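Local coordinates for macro domain-containing protein (Thermosipho africanus, PDB 7OMU), which links a DarT-family domain to a macro domain, which holds adenosine-5-diphosphoribose in the model, at residues V35-E48 against P174-Y186. The protein carries 1 engineered substitution. Numbering follows the deposited sequence.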
# COMPACT_ATOMS: atom_id res chain seq x y z
N VAL A 35 8.48 -19.56 10.05
CA VAL A 35 7.79 -19.07 11.28
C VAL A 35 8.05 -20.04 12.44
O VAL A 35 8.37 -19.58 13.54
CB VAL A 35 6.29 -18.82 11.06
CG1 VAL A 35 5.57 -18.49 12.37
CG2 VAL A 35 6.06 -17.70 10.05
N PRO A 36 7.91 -21.37 12.27
CA PRO A 36 8.25 -22.32 13.33
C PRO A 36 9.71 -22.21 13.81
O PRO A 36 9.91 -22.17 15.01
CB PRO A 36 7.97 -23.70 12.70
CG PRO A 36 6.96 -23.40 11.61
CD PRO A 36 7.36 -22.04 11.07
N SER A 37 10.67 -22.14 12.87
CA SER A 37 12.12 -21.92 13.13
C SER A 37 12.31 -20.70 14.03
O SER A 37 13.09 -20.79 14.97
CB SER A 37 12.90 -21.75 11.85
OG SER A 37 12.97 -22.97 11.13
N ILE A 38 11.62 -19.60 13.71
CA ILE A 38 11.74 -18.28 14.42
C ILE A 38 11.13 -18.41 15.82
O ILE A 38 11.74 -17.88 16.76
CB ILE A 38 11.09 -17.16 13.60
CG1 ILE A 38 11.93 -16.81 12.37
CG2 ILE A 38 10.82 -15.92 14.46
CD1 ILE A 38 11.23 -15.95 11.35
N LEU A 39 9.98 -19.07 15.96
CA LEU A 39 9.29 -19.23 17.27
C LEU A 39 10.15 -20.08 18.20
O LEU A 39 10.01 -19.92 19.43
CB LEU A 39 7.90 -19.86 17.07
CG LEU A 39 6.82 -18.91 16.56
CD1 LEU A 39 5.47 -19.60 16.51
CD2 LEU A 39 6.75 -17.63 17.39
N GLU A 40 11.00 -20.94 17.64
CA GLU A 40 11.90 -21.86 18.39
C GLU A 40 13.26 -21.17 18.62
O GLU A 40 13.57 -20.90 19.79
CB GLU A 40 12.04 -23.17 17.61
CG GLU A 40 12.49 -24.35 18.45
CD GLU A 40 12.58 -25.66 17.67
OE1 GLU A 40 12.99 -25.62 16.49
OE2 GLU A 40 12.23 -26.71 18.24
N LYS A 41 14.00 -20.88 17.55
CA LYS A 41 15.39 -20.33 17.58
C LYS A 41 15.37 -18.84 17.93
O LYS A 41 16.25 -18.41 18.71
CB LYS A 41 16.08 -20.50 16.22
CG LYS A 41 16.48 -21.92 15.84
CD LYS A 41 17.97 -22.16 15.94
CE LYS A 41 18.38 -23.57 15.55
NZ LYS A 41 18.29 -24.51 16.69
N GLY A 42 14.44 -18.08 17.35
CA GLY A 42 14.35 -16.61 17.48
C GLY A 42 14.52 -15.93 16.13
O GLY A 42 14.79 -16.63 15.13
N ILE A 43 14.38 -14.60 16.09
CA ILE A 43 14.70 -13.78 14.88
C ILE A 43 16.21 -13.58 14.87
O ILE A 43 16.71 -12.87 15.76
CB ILE A 43 13.92 -12.45 14.87
CG1 ILE A 43 12.41 -12.67 14.89
CG2 ILE A 43 14.34 -11.59 13.69
CD1 ILE A 43 11.60 -11.40 15.07
N LEU A 44 16.90 -14.21 13.92
CA LEU A 44 18.39 -14.23 13.82
C LEU A 44 18.86 -13.21 12.79
O LEU A 44 18.16 -13.04 11.78
CB LEU A 44 18.84 -15.64 13.42
CG LEU A 44 18.23 -16.80 14.21
CD1 LEU A 44 18.83 -18.12 13.77
CD2 LEU A 44 18.41 -16.58 15.70
N SER A 45 20.01 -12.59 13.02
CA SER A 45 20.73 -11.75 12.04
C SER A 45 21.21 -12.64 10.88
O SER A 45 21.37 -13.85 11.11
CB SER A 45 21.87 -11.01 12.68
OG SER A 45 22.85 -11.91 13.18
N HIS A 46 21.40 -12.06 9.69
CA HIS A 46 21.85 -12.80 8.48
C HIS A 46 23.28 -13.29 8.69
O HIS A 46 23.68 -14.26 8.00
CB HIS A 46 21.65 -11.96 7.20
CG HIS A 46 20.23 -11.91 6.73
ND1 HIS A 46 19.59 -10.72 6.42
CD2 HIS A 46 19.32 -12.89 6.51
CE1 HIS A 46 18.35 -10.97 6.03
NE2 HIS A 46 18.17 -12.29 6.08
N ALA A 47 24.00 -12.69 9.65
CA ALA A 47 25.33 -13.13 10.16
C ALA A 47 25.17 -14.36 11.06
O ALA A 47 25.98 -15.29 10.93
CB ALA A 47 25.98 -12.01 10.93
N GLU A 48 24.17 -14.34 11.95
CA GLU A 48 23.88 -15.44 12.92
C GLU A 48 23.41 -16.68 12.16
O GLU A 48 23.67 -17.80 12.64
CB GLU A 48 22.84 -14.98 13.94
CG GLU A 48 22.61 -15.97 15.07
CD GLU A 48 23.83 -16.28 15.93
OE1 GLU A 48 24.78 -15.47 15.93
OE2 GLU A 48 23.82 -17.35 16.58
N PRO A 174 20.98 -6.61 17.85
CA PRO A 174 22.15 -7.41 17.48
C PRO A 174 21.95 -8.92 17.71
O PRO A 174 21.25 -9.28 18.63
CB PRO A 174 23.26 -6.84 18.37
CG PRO A 174 22.53 -6.33 19.60
CD PRO A 174 21.19 -5.84 19.08
N GLN A 175 22.55 -9.72 16.83
CA GLN A 175 22.66 -11.20 16.89
C GLN A 175 21.28 -11.84 16.70
O GLN A 175 21.03 -12.35 15.59
CB GLN A 175 23.32 -11.65 18.19
CG GLN A 175 23.72 -13.12 18.18
CD GLN A 175 24.53 -13.47 19.41
OE1 GLN A 175 25.76 -13.48 19.37
NE2 GLN A 175 23.84 -13.72 20.50
N CYS A 176 20.43 -11.85 17.73
CA CYS A 176 19.11 -12.52 17.70
C CYS A 176 18.07 -11.72 18.49
O CYS A 176 18.44 -10.78 19.23
CB CYS A 176 19.20 -13.95 18.22
SG CYS A 176 18.78 -14.13 19.97
N VAL A 177 16.79 -12.06 18.30
CA VAL A 177 15.64 -11.57 19.10
C VAL A 177 15.00 -12.79 19.78
O VAL A 177 14.50 -13.67 19.04
CB VAL A 177 14.61 -10.83 18.23
CG1 VAL A 177 13.44 -10.33 19.07
CG2 VAL A 177 15.24 -9.69 17.45
N ASP A 178 15.03 -12.82 21.11
CA ASP A 178 14.46 -13.92 21.94
C ASP A 178 12.99 -14.09 21.58
O ASP A 178 12.24 -13.11 21.58
CB ASP A 178 14.63 -13.62 23.43
CG ASP A 178 14.29 -14.80 24.33
OD1 ASP A 178 13.11 -15.24 24.30
OD2 ASP A 178 15.19 -15.26 25.06
N PRO A 179 12.53 -15.32 21.24
CA PRO A 179 11.13 -15.58 20.92
C PRO A 179 10.09 -15.06 21.94
O PRO A 179 8.95 -14.90 21.53
CB PRO A 179 11.05 -17.11 20.86
CG PRO A 179 12.42 -17.51 20.40
CD PRO A 179 13.35 -16.53 21.07
N ARG A 180 10.48 -14.82 23.19
CA ARG A 180 9.58 -14.30 24.25
C ARG A 180 9.21 -12.83 23.99
O ARG A 180 8.28 -12.35 24.65
CB ARG A 180 10.21 -14.47 25.64
CG ARG A 180 10.17 -15.90 26.15
CD ARG A 180 10.87 -16.07 27.48
NE ARG A 180 12.28 -15.69 27.41
CZ ARG A 180 13.17 -15.85 28.38
NH1 ARG A 180 14.42 -15.47 28.20
NH2 ARG A 180 12.81 -16.41 29.53
N TYR A 181 9.89 -12.16 23.06
CA TYR A 181 9.56 -10.78 22.62
C TYR A 181 8.48 -10.78 21.53
O TYR A 181 7.99 -9.68 21.20
CB TYR A 181 10.81 -10.07 22.09
CG TYR A 181 11.75 -9.57 23.15
CD1 TYR A 181 11.38 -8.56 24.01
CD2 TYR A 181 13.04 -10.08 23.26
CE1 TYR A 181 12.25 -8.08 24.98
CE2 TYR A 181 13.92 -9.61 24.22
CZ TYR A 181 13.52 -8.60 25.08
OH TYR A 181 14.37 -8.11 26.03
N ILE A 182 8.11 -11.94 20.98
CA ILE A 182 7.14 -12.05 19.84
C ILE A 182 5.70 -11.95 20.36
O ILE A 182 5.30 -12.82 21.18
CB ILE A 182 7.39 -13.33 19.03
CG1 ILE A 182 8.78 -13.33 18.40
CG2 ILE A 182 6.30 -13.54 17.98
CD1 ILE A 182 9.11 -14.59 17.61
N SER A 183 4.95 -10.95 19.87
CA SER A 183 3.53 -10.65 20.23
C SER A 183 2.60 -11.60 19.49
O SER A 183 1.72 -12.19 20.13
CB SER A 183 3.15 -9.24 19.87
OG SER A 183 3.99 -8.29 20.51
N ALA A 184 2.75 -11.67 18.17
CA ALA A 184 1.80 -12.32 17.24
C ALA A 184 2.46 -12.47 15.88
O ALA A 184 3.58 -11.97 15.69
CB ALA A 184 0.55 -11.49 17.15
N ILE A 185 1.79 -13.16 14.96
CA ILE A 185 2.22 -13.29 13.54
C ILE A 185 1.05 -12.86 12.66
O ILE A 185 -0.05 -13.44 12.81
CB ILE A 185 2.70 -14.72 13.25
CG1 ILE A 185 3.94 -15.07 14.08
CG2 ILE A 185 2.95 -14.92 11.76
CD1 ILE A 185 3.82 -16.40 14.78
N TYR A 186 1.27 -11.85 11.82
CA TYR A 186 0.28 -11.31 10.86
C TYR A 186 0.42 -12.08 9.55
O TYR A 186 1.55 -12.45 9.17
CB TYR A 186 0.44 -9.80 10.72
CG TYR A 186 0.06 -9.03 11.95
CD1 TYR A 186 -1.27 -8.76 12.25
CD2 TYR A 186 1.02 -8.60 12.86
CE1 TYR A 186 -1.63 -8.06 13.39
CE2 TYR A 186 0.67 -7.91 14.00
CZ TYR A 186 -0.66 -7.64 14.27
OH TYR A 186 -1.00 -6.96 15.40
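Ser-45 grips the carbonyl oxygen of Gln-175 twice, through its backbone N at 2.8 Å and through its OG at 3.1 Å, and the same OG accepts from Glu-48 N, a capping bond that makes Ser-45 the N-cap of the following helix. With chi1 at 63°, OG sits between its own N and carbonyl carbon, placed for both jobs. This double grip ends a small two-stranded antiparallel sheet in the DarT-family domain. Ile-43 and Val-177 are its hydrogen-bonded pair, exchanging both backbone bonds, and their CB atoms meet on the face that also packs on Tyr-28, Val-112 and Ile-116. On the other face the CD2 methyl of Leu-44 lies against Cys-176 CB. Before the strand, Gly-42 turns the chain out of helix 35-41 with a positive phi of 117°, and the Pro-179 ring packs against this turn, its CG 3.6 Å from Gly-42 CA and its CB beside Leu-39 O. Back along helix 35-41, the axis runs nearly antiparallel to strand 182-186, at 168°, and aliphatic side chains from both pack between helix and strand. The Ile-182 side chain crosses those of Ile-38 and Leu-39 at about a right angle, whereas Val-35 meets Ile-185 tip to tip, CG1 to CD1, at 3.6 Å.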